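Local coordinates for protein glutamine cyclotransferase (Tannerella forsythia, PDB 6QRO) that probably converts N-terminal glutamine of peptides into pyroglutamate, as a zinc-dependent glutaminyl cyclase of the mammalian-like type II, built on the peptidase M28 fold, at residues L79-G84 with E166-P171; K100-L105 with P154-D159; L240-Y245 with D298-K303; I254-Q259 with D271-D276. All coordinates share one frame; numbering follows the deposited sequence.

Contact 1: residues L79-G84 with E166-P171; sequences LTAYNG and EDYGTP. With ZN (zinc ion), chain E.
Y82 lays its ring against T170 and P171 of the loop after strand 157-163, and its contacts can be followed outward from the backbone. CG sits between the backbone N and the carbonyl carbon (chi1 73°), and this brings the ring over the loop. CB meets T170 OG1 at 3.4 Å. CD1 lies 3.4 Å from Y168 O, approached obliquely, while CE1 touches Y168 CD1 at 4.0 Å, near the plane of the Y168 ring and at its edge. T170 CA stands over one face of the Y82 ring, 4.2 Å from the centroid and 19° off the normal, and P171 CD lies over the same face toward the hydroxyl end, 25° off the normal, so both qualify as CH-pi contacts. P171 CD comes closest at CZ, 3.4 Å away, which is tight for carbon on carbon. N83 CB lies over the opposite face. At the tip, OH is hydrogen-bonded to Y115 OH.

Beside these CH-pi contacts, A81 CB packs on Y168 CD1 at 3.6 Å. The two backbones are joined through a water, which accepts from Y82 N at 2.7 Å and donates to Y168 O. A type I beta turn from A81 to G84, closed by G84 N bonding to A81 O, carries Y82 and N83 at its corner.

D167, immediately before Y168, binds zinc through both carboxylate oxygens, OD2 at 2.0 Å, with D134, H288 and a water completing the site. The turn between strands 71-80 and 86-96 thus packs on the loop carrying D167, a ligand of the single zinc seen here, in a protein of peptidase family M28.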
loop_
_atom_site.group_PDB
_atom_site.type_symbol
_atom_site.label_atom_id
_atom_site.label_comp_id
_atom_site.label_asym_id
_atom_site.label_seq_id
_atom_site.Cartn_x
_atom_site.Cartn_y
_atom_site.Cartn_z
ATOM N N LEU A 79 -4.449 -18.529 -2.899
ATOM C CA LEU A 79 -4.994 -18.132 -1.614
ATOM C C LEU A 79 -6.503 -18.296 -1.647
ATOM O O LEU A 79 -7.124 -18.178 -2.700
ATOM C CB LEU A 79 -4.626 -16.688 -1.283
ATOM C CG LEU A 79 -3.143 -16.370 -1.486
ATOM C CD1 LEU A 79 -2.876 -14.925 -1.116
ATOM C CD2 LEU A 79 -2.277 -17.318 -0.668
ATOM N N THR A 80 -7.086 -18.570 -0.485
ATOM C CA THR A 80 -8.508 -18.873 -0.379
ATOM C C THR A 80 -9.230 -17.660 0.195
ATOM O O THR A 80 -8.932 -17.217 1.310
ATOM C CB THR A 80 -8.736 -20.121 0.485
ATOM O OG1 THR A 80 -8.040 -21.232 -0.085
ATOM C CG2 THR A 80 -10.211 -20.480 0.556
ATOM N N ALA A 81 -10.156 -17.112 -0.591
ATOM C CA ALA A 81 -10.961 -15.985 -0.162
ATOM C C ALA A 81 -12.013 -16.442 0.855
ATOM O O ALA A 81 -12.190 -17.636 1.115
ATOM C CB ALA A 81 -11.633 -15.320 -1.367
ATOM N N TYR A 82 -12.707 -15.449 1.433
ATOM C CA TYR A 82 -13.744 -15.678 2.435
ATOM C C TYR A 82 -14.797 -16.672 1.952
ATOM O O TYR A 82 -15.366 -17.419 2.751
ATOM C CB TYR A 82 -14.404 -14.335 2.794
ATOM C CG TYR A 82 -15.297 -13.835 1.677
ATOM C CD1 TYR A 82 -14.754 -13.199 0.569
ATOM C CD2 TYR A 82 -16.672 -14.068 1.687
ATOM C CE1 TYR A 82 -15.557 -12.779 -0.485
ATOM C CE2 TYR A 82 -17.484 -13.644 0.631
ATOM C CZ TYR A 82 -16.918 -13.000 -0.453
ATOM O OH TYR A 82 -17.705 -12.574 -1.502
ATOM N N ASN A 83 -15.036 -16.726 0.651
ATOM C CA ASN A 83 -16.058 -17.565 0.055
ATOM C C ASN A 83 -15.517 -18.918 -0.403
ATOM O O ASN A 83 -16.275 -19.713 -0.974
ATOM C CB ASN A 83 -16.638 -16.815 -1.139
ATOM C CG ASN A 83 -15.563 -16.472 -2.153
ATOM O OD1 ASN A 83 -14.375 -16.621 -1.864
ATOM N ND2 ASN A 83 -15.959 -15.976 -3.314
ATOM N N GLY A 84 -14.258 -19.230 -0.084
ATOM C CA GLY A 84 -13.629 -20.462 -0.520
ATOM C C GLY A 84 -13.026 -20.426 -1.907
ATOM O O GLY A 84 -12.363 -21.394 -2.294
ATOM N N GLU A 166 -5.309 -8.219 -0.833
ATOM C CA GLU A 166 -5.532 -7.536 0.433
ATOM C C GLU A 166 -6.987 -7.144 0.625
ATOM O O GLU A 166 -7.465 -7.124 1.766
ATOM C CB GLU A 166 -4.663 -6.283 0.485
ATOM C CG GLU A 166 -4.831 -5.356 1.683
ATOM C CD GLU A 166 -5.847 -4.216 1.420
ATOM O OE1 GLU A 166 -6.464 -4.209 0.335
ATOM O OE2 GLU A 166 -6.010 -3.315 2.275
ATOM N N ASP A 167 -7.691 -6.830 -0.469
ATOM C CA ASP A 167 -8.966 -6.123 -0.439
ATOM C C ASP A 167 -10.131 -7.000 -0.890
ATOM O O ASP A 167 -11.123 -6.493 -1.423
ATOM C CB ASP A 167 -8.895 -4.871 -1.312
ATOM C CG ASP A 167 -9.456 -3.658 -0.618
ATOM O OD1 ASP A 167 -9.773 -3.757 0.576
ATOM O OD2 ASP A 167 -9.555 -2.602 -1.233
ATOM N N TYR A 168 -10.034 -8.312 -0.655
ATOM C CA TYR A 168 -11.039 -9.298 -1.043
ATOM C C TYR A 168 -11.787 -9.807 0.180
ATOM O O TYR A 168 -12.266 -10.934 0.197
ATOM C CB TYR A 168 -10.371 -10.470 -1.764
ATOM C CG TYR A 168 -11.125 -11.174 -2.883
ATOM C CD1 TYR A 168 -12.227 -12.004 -2.604
ATOM C CD2 TYR A 168 -10.662 -11.131 -4.192
ATOM C CE1 TYR A 168 -12.885 -12.688 -3.613
ATOM C CE2 TYR A 168 -11.305 -11.833 -5.210
ATOM C CZ TYR A 168 -12.416 -12.615 -4.917
ATOM O OH TYR A 168 -13.067 -13.313 -5.928
ATOM N N GLY A 169 -11.877 -8.993 1.225
ATOM C CA GLY A 169 -12.448 -9.483 2.454
ATOM C C GLY A 169 -13.942 -9.584 2.368
ATOM O O GLY A 169 -14.565 -9.120 1.410
ATOM N N THR A 170 -14.513 -10.185 3.405
ATOM C CA THR A 170 -15.943 -10.430 3.469
ATOM C C THR A 170 -16.700 -9.132 3.194
ATOM O O THR A 170 -16.496 -8.143 3.906
ATOM C CB THR A 170 -16.323 -10.981 4.845
ATOM O OG1 THR A 170 -15.571 -12.163 5.110
ATOM C CG2 THR A 170 -17.793 -11.342 4.879
ATOM N N PRO A 171 -17.565 -9.093 2.189
ATOM C CA PRO A 171 -18.337 -7.879 1.928
ATOM C C PRO A 171 -19.461 -7.648 2.928
ATOM O O PRO A 171 -19.905 -8.553 3.640
ATOM C CB PRO A 171 -18.891 -8.121 0.525
ATOM C CG PRO A 171 -18.879 -9.569 0.363
ATOM C CD PRO A 171 -17.729 -10.090 1.129
HETATM ZN ZN ZN E . -10.055 -1.465 0.364
HETATM O O HOH W 1 -10.992 -13.313 1.563
HETATM O O HOH W 2 -15.366 -14.705 -5.303
HETATM O O HOH W 3 -9.994 -0.743 1.965
#

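Contact 2: residues K100-L105 with P154-D159; sequences KSRRVL and PAIGID
R103, V104 and L105 pair in parallel with G157, I158 and D159, the two strand axes passing 4.6 Å apart at 24° between their directions. Three backbone bonds fix this register: G157 N to R102 O (2.9 Å), V104 N to G157 O (3.1 Å) and D159 N to V104 O (3.0 Å).

On the face bearing R103, L105 and D159, the main feature is a salt bridge. R103 NE gives its hydrogen to D159 OD2 at 2.8 Å, on the syn side but well tilted out of the carboxylate plane, with guanidinium and carboxylate planes turned 63° apart; the further bonds from NE and NH1 to OD1 are weak. A bend at chi3 (60°) folds the guanidinium back across G157, whose carbonyl carbon lies over one of its faces. This lets R103 NH2 donate to K100 O at 2.8 Å, and F96 O and Q97 O accept from NH1 and NH2. With Y198 OH also on D159 OD2, this buried ion pair is held from several directions. At the margin, K100 NZ reaches A155 O at 3.0 Å, coming from above the carbonyl plane.

On the face of V104 and I158 the contacts are apolar: V104 CB packs on I158 CD1, and V104 CG2 meets I156 CD1, from the residue before the strand, at 3.7 Å. I158 in turn touches helices 132-151 and 299-314.

Adjacent parallel strands joined through helix 132-151 make a beta-alpha-beta crossover, here in the central mixed sheet of the M28 fold.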
loop_
_atom_site.group_PDB
_atom_site.type_symbol
_atom_site.label_atom_id
_atom_site.label_comp_id
_atom_site.label_asym_id
_atom_site.label_seq_id
_atom_site.Cartn_x
_atom_site.Cartn_y
_atom_site.Cartn_z
ATOM N N LYS A 100 22.938 -5.296 0.361
ATOM C CA LYS A 100 22.954 -4.510 1.596
ATOM C C LYS A 100 22.152 -5.243 2.667
ATOM O O LYS A 100 20.989 -5.594 2.450
ATOM C CB LYS A 100 22.331 -3.130 1.385
ATOM C CG LYS A 100 22.907 -2.205 0.317
ATOM C CD LYS A 100 23.986 -1.278 0.851
ATOM C CE LYS A 100 24.378 -0.246 -0.204
ATOM N NZ LYS A 100 25.062 0.956 0.364
ATOM N N SER A 101 22.759 -5.461 3.833
ATOM C CA SER A 101 22.063 -6.178 4.897
ATOM C C SER A 101 21.162 -5.279 5.748
ATOM O O SER A 101 20.233 -5.793 6.379
ATOM C CB SER A 101 23.059 -6.942 5.783
ATOM O OG SER A 101 24.159 -6.153 6.185
ATOM N N ARG A 102 21.402 -3.970 5.790
ATOM C CA ARG A 102 20.526 -3.048 6.510
ATOM C C ARG A 102 19.441 -2.555 5.561
ATOM O O ARG A 102 19.735 -1.882 4.571
ATOM C CB ARG A 102 21.351 -1.893 7.077
ATOM C CG ARG A 102 22.264 -2.335 8.236
ATOM C CD ARG A 102 23.162 -1.216 8.725
ATOM N NE ARG A 102 22.538 0.095 8.615
ATOM C CZ ARG A 102 21.757 0.620 9.553
ATOM N NH1 ARG A 102 21.212 1.821 9.383
ATOM N NH2 ARG A 102 21.492 -0.080 10.650
ATOM N N ARG A 103 18.183 -2.905 5.856
ATOM C CA ARG A 103 17.102 -2.737 4.895
ATOM C C ARG A 103 15.869 -2.144 5.553
ATOM O O ARG A 103 15.587 -2.396 6.726
ATOM C CB ARG A 103 16.728 -4.075 4.229
ATOM C CG ARG A 103 17.930 -4.896 3.816
ATOM C CD ARG A 103 17.559 -6.035 2.878
ATOM N NE ARG A 103 16.955 -5.466 1.683
ATOM C CZ ARG A 103 17.624 -4.780 0.762
ATOM N NH1 ARG A 103 16.981 -4.279 -0.280
ATOM N NH2 ARG A 103 18.925 -4.559 0.901
ATOM N N VAL A 104 15.100 -1.413 4.744
ATOM C CA VAL A 104 13.794 -0.882 5.118
ATOM C C VAL A 104 12.747 -1.427 4.159
ATOM O O VAL A 104 12.978 -1.504 2.948
ATOM C CB VAL A 104 13.794 0.665 5.135
ATOM C CG1 VAL A 104 12.380 1.234 5.118
ATOM C CG2 VAL A 104 14.515 1.170 6.376
ATOM N N LEU A 105 11.606 -1.835 4.720
ATOM C CA LEU A 105 10.473 -2.348 3.964
ATOM C C LEU A 105 9.488 -1.229 3.629
ATOM O O LEU A 105 9.019 -0.521 4.521
ATOM C CB LEU A 105 9.799 -3.449 4.782
ATOM C CG LEU A 105 8.491 -4.066 4.332
ATOM C CD1 LEU A 105 8.715 -4.786 3.021
ATOM C CD2 LEU A 105 7.993 -5.020 5.423
ATOM N N PRO A 154 20.345 5.159 -2.288
ATOM C CA PRO A 154 20.415 5.467 -0.860
ATOM C C PRO A 154 21.514 4.653 -0.194
ATOM O O PRO A 154 22.011 3.669 -0.734
ATOM C CB PRO A 154 19.023 5.073 -0.349
ATOM C CG PRO A 154 18.581 3.999 -1.291
ATOM C CD PRO A 154 19.158 4.357 -2.632
ATOM N N ALA A 155 21.835 5.036 1.043
ATOM C CA ALA A 155 22.862 4.304 1.775
ATOM C C ALA A 155 22.356 2.942 2.227
ATOM O O ALA A 155 23.146 1.999 2.351
ATOM C CB ALA A 155 23.350 5.124 2.974
ATOM N N ILE A 156 21.062 2.823 2.490
ATOM C CA ILE A 156 20.485 1.593 3.000
ATOM C C ILE A 156 19.801 0.854 1.862
ATOM O O ILE A 156 19.385 1.436 0.860
ATOM C CB ILE A 156 19.483 1.850 4.147
ATOM C CG1 ILE A 156 18.445 2.893 3.704
ATOM C CG2 ILE A 156 20.204 2.219 5.420
ATOM C CD1 ILE A 156 17.161 2.896 4.509
ATOM N N GLY A 157 19.634 -0.447 2.044
ATOM C CA GLY A 157 18.809 -1.204 1.135
ATOM C C GLY A 157 17.337 -0.878 1.312
ATOM O O GLY A 157 16.890 -0.426 2.369
ATOM N N ILE A 158 16.585 -1.074 0.228
ATOM C CA ILE A 158 15.146 -0.841 0.186
ATOM C C ILE A 158 14.466 -2.038 -0.462
ATOM O O ILE A 158 14.863 -2.464 -1.551
ATOM C CB ILE A 158 14.787 0.442 -0.585
ATOM C CG1 ILE A 158 15.213 1.697 0.202
ATOM C CG2 ILE A 158 13.315 0.396 -1.015
ATOM C CD1 ILE A 158 14.447 1.951 1.508
ATOM N N ASP A 159 13.442 -2.569 0.205
ATOM C CA ASP A 159 12.568 -3.592 -0.350
ATOM C C ASP A 159 11.219 -2.947 -0.606
ATOM O O ASP A 159 10.580 -2.438 0.325
ATOM C CB ASP A 159 12.400 -4.769 0.608
ATOM C CG ASP A 159 13.682 -5.510 0.874
ATOM O OD1 ASP A 159 14.236 -6.147 -0.052
ATOM O OD2 ASP A 159 14.168 -5.397 2.013
#

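Contact 3: residues L240-Y245 with D298-K303; sequences LGYGKY and DRETLK
Y245 and Y242 project from the loop after helix 227-239 onto the first turn of helix 299-314, a loop-on-helix contact with a capping motif at the end of one helix and the start of the other. G241, at positive phi, closes a Schellman motif at the end of helix 227-239. D298 is the N-cap of the other helix, its OD1 accepting from E300 N at 3.1 Å, from above the carboxylate plane.

The tight part belongs to Y245. Its OH presses on the aliphatic part of E300, nominally 3.0 Å from CG, too short to be taken at face value, and 3.5 Å from CB. The long axes of the two side chains cross at about a right angle. Farther along the ring, CZ lies 3.9 Å from E300 O, and CE1 is 3.8 Å from T301 OG1. That hydroxyl is bonded to S211 O, which holds it close to CE1, while A304 on the next turn adds to the packing.

The looser side is that of Y242, where the carboxylate of E300 swings toward the loop. E300 sends CG away from its backbone N (chi1 -166°) and then bends at chi2 (43°), bringing OE1 obliquely to 3.8 Å from Y242 CE1, with ring and carboxylate planes only 19° apart. On this more solvent-facing side the exposed K244 NZ lies 6.4 Å from E300 OE1, of opposite charge but not in contact. K303 directs its amine to E307 and F29 O, leaving the shaft of its side chain for the tyrosine: Y242 OH and K303 CG approach to 4.0 Å.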
loop_
_atom_site.group_PDB
_atom_site.type_symbol
_atom_site.label_atom_id
_atom_site.label_comp_id
_atom_site.label_asym_id
_atom_site.label_seq_id
_atom_site.Cartn_x
_atom_site.Cartn_y
_atom_site.Cartn_z
ATOM N N LEU A 240 9.337 19.077 6.691
ATOM C CA LEU A 240 9.245 19.423 5.277
ATOM C C LEU A 240 8.074 20.342 4.973
ATOM O O LEU A 240 7.938 20.786 3.829
ATOM C CB LEU A 240 9.107 18.161 4.424
ATOM C CG LEU A 240 10.234 17.141 4.465
ATOM C CD1 LEU A 240 9.751 15.862 3.833
ATOM C CD2 LEU A 240 11.465 17.661 3.741
ATOM N N GLY A 241 7.237 20.638 5.963
ATOM C CA GLY A 241 6.055 21.445 5.746
ATOM C C GLY A 241 4.790 20.658 5.474
ATOM O O GLY A 241 3.837 21.223 4.923
ATOM N N TYR A 242 4.744 19.368 5.824
ATOM C CA TYR A 242 3.595 18.526 5.507
ATOM C C TYR A 242 2.805 18.119 6.749
ATOM O O TYR A 242 2.166 17.067 6.767
ATOM C CB TYR A 242 4.034 17.304 4.698
ATOM C CG TYR A 242 4.684 17.696 3.381
ATOM C CD1 TYR A 242 4.002 18.493 2.469
ATOM C CD2 TYR A 242 5.984 17.293 3.063
ATOM C CE1 TYR A 242 4.580 18.874 1.284
ATOM C CE2 TYR A 242 6.570 17.670 1.871
ATOM C CZ TYR A 242 5.861 18.467 0.990
ATOM O OH TYR A 242 6.414 18.853 -0.211
ATOM N N GLY A 243 2.823 18.957 7.783
ATOM C CA GLY A 243 2.010 18.723 8.964
ATOM C C GLY A 243 0.519 18.816 8.713
ATOM O O GLY A 243 -0.265 18.285 9.507
ATOM N N LYS A 244 0.105 19.515 7.650
ATOM C CA LYS A 244 -1.307 19.540 7.293
ATOM C C LYS A 244 -1.774 18.192 6.773
ATOM O O LYS A 244 -2.982 17.929 6.773
ATOM C CB LYS A 244 -1.599 20.607 6.236
ATOM C CG LYS A 244 -1.167 20.232 4.807
ATOM C CD LYS A 244 -1.494 21.368 3.843
ATOM C CE LYS A 244 -2.290 20.855 2.657
ATOM N NZ LYS A 244 -2.587 21.924 1.682
ATOM N N TYR A 245 -0.847 17.341 6.323
ATOM C CA TYR A 245 -1.148 15.987 5.870
ATOM C C TYR A 245 -0.964 14.959 6.975
ATOM O O TYR A 245 -1.882 14.182 7.255
ATOM C CB TYR A 245 -0.264 15.621 4.674
ATOM C CG TYR A 245 -0.647 16.411 3.461
ATOM C CD1 TYR A 245 -1.815 16.126 2.787
ATOM C CD2 TYR A 245 0.141 17.461 3.000
ATOM C CE1 TYR A 245 -2.198 16.851 1.694
ATOM C CE2 TYR A 245 -0.237 18.187 1.883
ATOM C CZ TYR A 245 -1.406 17.872 1.243
ATOM O OH TYR A 245 -1.822 18.581 0.155
ATOM N N ASP A 298 -4.898 13.548 -5.971
ATOM C CA ASP A 298 -4.380 14.892 -5.733
ATOM C C ASP A 298 -2.862 14.808 -5.719
ATOM O O ASP A 298 -2.283 14.163 -4.838
ATOM C CB ASP A 298 -4.915 15.420 -4.391
ATOM C CG ASP A 298 -4.654 16.911 -4.154
ATOM O OD1 ASP A 298 -3.764 17.518 -4.787
ATOM O OD2 ASP A 298 -5.351 17.475 -3.275
ATOM N N ARG A 299 -2.223 15.467 -6.689
ATOM C CA ARG A 299 -0.765 15.457 -6.783
ATOM C C ARG A 299 -0.114 15.991 -5.515
ATOM O O ARG A 299 0.920 15.477 -5.083
ATOM C CB ARG A 299 -0.337 16.266 -8.005
ATOM C CG ARG A 299 -0.588 15.498 -9.296
ATOM C CD ARG A 299 -0.307 16.307 -10.524
ATOM N NE ARG A 299 -1.189 17.470 -10.529
ATOM C CZ ARG A 299 -1.327 18.304 -11.551
ATOM N NH1 ARG A 299 -0.648 18.089 -12.680
ATOM N NH2 ARG A 299 -2.167 19.328 -11.451
ATOM N N GLU A 300 -0.728 16.996 -4.879
ATOM C CA GLU A 300 -0.183 17.518 -3.628
ATOM C C GLU A 300 -0.245 16.498 -2.496
ATOM O O GLU A 300 0.667 16.434 -1.670
ATOM C CB GLU A 300 -0.870 18.817 -3.243
ATOM C CG GLU A 300 -0.103 19.559 -2.161
ATOM C CD GLU A 300 1.391 19.570 -2.380
ATOM O OE1 GLU A 300 2.122 18.951 -1.550
ATOM O OE2 GLU A 300 1.830 20.230 -3.353
ATOM N N THR A 301 -1.318 15.721 -2.403
ATOM C CA THR A 301 -1.311 14.611 -1.456
ATOM C C THR A 301 -0.194 13.627 -1.785
ATOM O O THR A 301 0.577 13.229 -0.903
ATOM C CB THR A 301 -2.669 13.906 -1.455
ATOM O OG1 THR A 301 -3.701 14.863 -1.199
ATOM C CG2 THR A 301 -2.701 12.834 -0.378
ATOM N N LEU A 302 -0.069 13.252 -3.060
ATOM C CA LEU A 302 1.011 12.353 -3.472
ATOM C C LEU A 302 2.373 12.945 -3.151
ATOM O O LEU A 302 3.283 12.231 -2.702
ATOM C CB LEU A 302 0.925 12.056 -4.972
ATOM C CG LEU A 302 -0.329 11.411 -5.573
ATOM C CD1 LEU A 302 -0.155 11.225 -7.088
ATOM C CD2 LEU A 302 -0.623 10.081 -4.890
ATOM N N LYS A 303 2.521 14.253 -3.398
ATOM C CA LYS A 303 3.767 14.982 -3.179
ATOM C C LYS A 303 4.177 14.933 -1.718
ATOM O O LYS A 303 5.334 14.651 -1.397
ATOM C CB LYS A 303 3.570 16.437 -3.641
ATOM C CG LYS A 303 4.773 17.378 -3.564
ATOM C CD LYS A 303 5.834 16.983 -4.573
ATOM C CE LYS A 303 6.896 18.071 -4.770
ATOM N NZ LYS A 303 7.788 17.708 -5.931
#

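Contact 4: residues I254-Q259 with D271-D276; sequences IVDDHQ and DIINYD
The imidazole of H258 carries D271 CB over the centre of one face, 3.4 Å from the ring centroid and 13° off the normal, a CH-pi contact. The nearest ring atom is NE2, 3.3 Å from D271 CB. At the ring edge, in its plane, lies D256 CA. H258 CG is wedged between its backbone N and carbonyl carbon (chi1 68°), which turns the ring toward the strand; its NE2 is bonded to E219 OE2, so the ring's rotation is held from outside the pair.

The second pair of flat groups is two carboxylates, their planes 68° apart. D256 OD2 and D271 OD2 approach to 2.7 Å. D256 OD2 also has D207 OD2 near it, and D256 OD1 has E166 OE2, so several acid groups converge here, and the D256 side chain is about 8 Å from the zinc ion. D256 OD1 accepts from D257 N at 2.7 Å, on the anti side and tilted from the carboxylate plane. Apolar cover comes from I273, whose CD1 touches D256 OD2 at 3.6 Å and I254 CG2 at 3.7 Å.

The contact joins the loop leading into helix 257-265, and that helix's first turn, to the edge strand 269-273 of the sheet. Strand 203-207, next in the sheet, lies alongside: L205 packs on D256, H258 and D271, while F107 of strand 103-109 reaches H258.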
loop_
_atom_site.group_PDB
_atom_site.type_symbol
_atom_site.label_atom_id
_atom_site.label_comp_id
_atom_site.label_asym_id
_atom_site.label_seq_id
_atom_site.Cartn_x
_atom_site.Cartn_y
_atom_site.Cartn_z
ATOM N N ILE A 254 -6.632 -0.091 12.784
ATOM C CA ILE A 254 -6.932 -0.452 11.404
ATOM C C ILE A 254 -6.381 -1.824 11.073
ATOM O O ILE A 254 -5.207 -2.107 11.334
ATOM C CB ILE A 254 -6.405 0.601 10.410
ATOM C CG1 ILE A 254 -6.978 1.965 10.763
ATOM C CG2 ILE A 254 -6.802 0.246 8.983
ATOM C CD1 ILE A 254 -8.458 2.075 10.495
ATOM N N VAL A 255 -7.245 -2.687 10.543
ATOM C CA VAL A 255 -6.802 -3.936 9.932
ATOM C C VAL A 255 -6.136 -3.617 8.594
ATOM O O VAL A 255 -6.770 -3.054 7.693
ATOM C CB VAL A 255 -7.987 -4.898 9.756
ATOM C CG1 VAL A 255 -7.592 -6.129 8.926
ATOM C CG2 VAL A 255 -8.553 -5.276 11.128
ATOM N N ASP A 256 -4.832 -3.884 8.488
ATOM C CA ASP A 256 -4.138 -3.630 7.228
ATOM C C ASP A 256 -2.917 -4.524 7.112
ATOM O O ASP A 256 -2.543 -5.222 8.055
ATOM C CB ASP A 256 -3.729 -2.163 7.081
ATOM C CG ASP A 256 -3.842 -1.679 5.658
ATOM O OD1 ASP A 256 -3.783 -2.518 4.741
ATOM O OD2 ASP A 256 -4.004 -0.464 5.465
ATOM N N ASP A 257 -2.270 -4.450 5.939
ATOM C CA ASP A 257 -1.133 -5.321 5.645
ATOM C C ASP A 257 -0.040 -5.202 6.696
ATOM O O ASP A 257 0.670 -6.173 6.959
ATOM C CB ASP A 257 -0.575 -5.021 4.250
ATOM C CG ASP A 257 -1.502 -5.478 3.141
ATOM O OD1 ASP A 257 -1.970 -6.627 3.221
ATOM O OD2 ASP A 257 -1.760 -4.712 2.188
ATOM N N HIS A 258 0.105 -4.034 7.316
ATOM C CA HIS A 258 1.178 -3.856 8.293
ATOM C C HIS A 258 0.945 -4.695 9.552
ATOM O O HIS A 258 1.903 -5.045 10.246
ATOM C CB HIS A 258 1.360 -2.370 8.597
ATOM C CG HIS A 258 0.214 -1.741 9.323
ATOM N ND1 HIS A 258 -1.094 -1.888 8.917
ATOM C CD2 HIS A 258 0.184 -0.930 10.408
ATOM C CE1 HIS A 258 -1.881 -1.203 9.727
ATOM N NE2 HIS A 258 -1.132 -0.621 10.643
ATOM N N GLN A 259 -0.317 -5.013 9.865
ATOM C CA GLN A 259 -0.637 -5.897 10.990
ATOM C C GLN A 259 -0.086 -7.305 10.776
ATOM O O GLN A 259 0.471 -7.919 11.691
ATOM C CB GLN A 259 -2.148 -5.946 11.181
ATOM C CG GLN A 259 -2.636 -7.084 12.053
ATOM C CD GLN A 259 -4.154 -7.206 12.092
ATOM O OE1 GLN A 259 -4.696 -8.252 12.470
ATOM N NE2 GLN A 259 -4.849 -6.136 11.687
ATOM N N ASP A 271 1.579 2.379 9.234
ATOM C CA ASP A 271 0.642 2.527 8.130
ATOM C C ASP A 271 0.419 4.009 7.910
ATOM O O ASP A 271 0.057 4.735 8.840
ATOM C CB ASP A 271 -0.684 1.807 8.407
ATOM C CG ASP A 271 -1.539 1.644 7.156
ATOM O OD1 ASP A 271 -1.128 2.102 6.061
ATOM O OD2 ASP A 271 -2.607 1.001 7.254
ATOM N N ILE A 272 0.705 4.473 6.709
ATOM C CA ILE A 272 0.296 5.804 6.294
ATOM C C ILE A 272 -1.014 5.569 5.558
ATOM O O ILE A 272 -1.026 5.043 4.445
ATOM C CB ILE A 272 1.353 6.488 5.423
ATOM C CG1 ILE A 272 2.708 6.478 6.144
ATOM C CG2 ILE A 272 0.932 7.921 5.136
ATOM C CD1 ILE A 272 3.858 7.159 5.374
ATOM N N ILE A 273 -2.129 5.883 6.211
ATOM C CA ILE A 273 -3.449 5.530 5.697
ATOM C C ILE A 273 -4.375 6.687 5.982
ATOM O O ILE A 273 -4.308 7.289 7.055
ATOM C CB ILE A 273 -3.986 4.199 6.309
ATOM C CG1 ILE A 273 -5.415 3.906 5.842
ATOM C CG2 ILE A 273 -3.879 4.166 7.840
ATOM C CD1 ILE A 273 -5.902 2.515 6.196
ATOM N N ASN A 274 -5.227 7.016 5.011
ATOM C CA ASN A 274 -6.175 8.102 5.224
ATOM C C ASN A 274 -7.095 7.777 6.389
ATOM O O ASN A 274 -7.631 6.669 6.484
ATOM C CB ASN A 274 -7.002 8.365 3.969
ATOM C CG ASN A 274 -8.002 9.497 4.166
ATOM O OD1 ASN A 274 -7.651 10.581 4.668
ATOM N ND2 ASN A 274 -9.241 9.271 3.733
ATOM N N TYR A 275 -7.271 8.736 7.294
ATOM C CA TYR A 275 -8.281 8.597 8.330
ATOM C C TYR A 275 -9.311 9.689 8.106
ATOM O O TYR A 275 -8.975 10.881 8.173
ATOM C CB TYR A 275 -7.654 8.699 9.723
ATOM C CG TYR A 275 -8.632 8.664 10.877
ATOM C CD1 TYR A 275 -9.207 7.466 11.268
ATOM C CD2 TYR A 275 -8.916 9.798 11.621
ATOM C CE1 TYR A 275 -10.077 7.402 12.335
ATOM C CE2 TYR A 275 -9.782 9.743 12.698
ATOM C CZ TYR A 275 -10.361 8.538 13.052
ATOM O OH TYR A 275 -11.235 8.473 14.120
ATOM N N ASP A 276 -10.573 9.288 7.893
ATOM C CA ASP A 276 -11.640 10.265 7.699
ATOM C C ASP A 276 -12.574 10.253 8.901
ATOM O O ASP A 276 -13.414 9.347 9.026
ATOM C CB ASP A 276 -12.409 9.988 6.404
ATOM C CG ASP A 276 -13.197 11.198 5.918
ATOM O OD1 ASP A 276 -13.704 11.965 6.753
ATOM O OD2 ASP A 276 -13.307 11.399 4.702
#

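How the contacts relate
Along the chain, contact 2 is nested inside the loop closed by contact 1, and contact 4 inside that closed by contact 3; contacts 1 and 2 close before 3 and 4 open. Contacts 1, 2 and 4 all reach the mixed six-stranded sheet: 1 and 2 lie on opposite sides of the chain's centre, 32 Å apart by centres. Contacts 1 and 4 touch, their centres 18 Å apart; this brings the acid cluster of contact 4 beside the zinc-ligand loop. Contact 3 lies away from the metal site, its nearest atoms about 16 Å from contact 1 and about 7 Å from contact 4. Strand 269-273 and helix 299-314, consecutive in the chain, connect contacts 4 and 3.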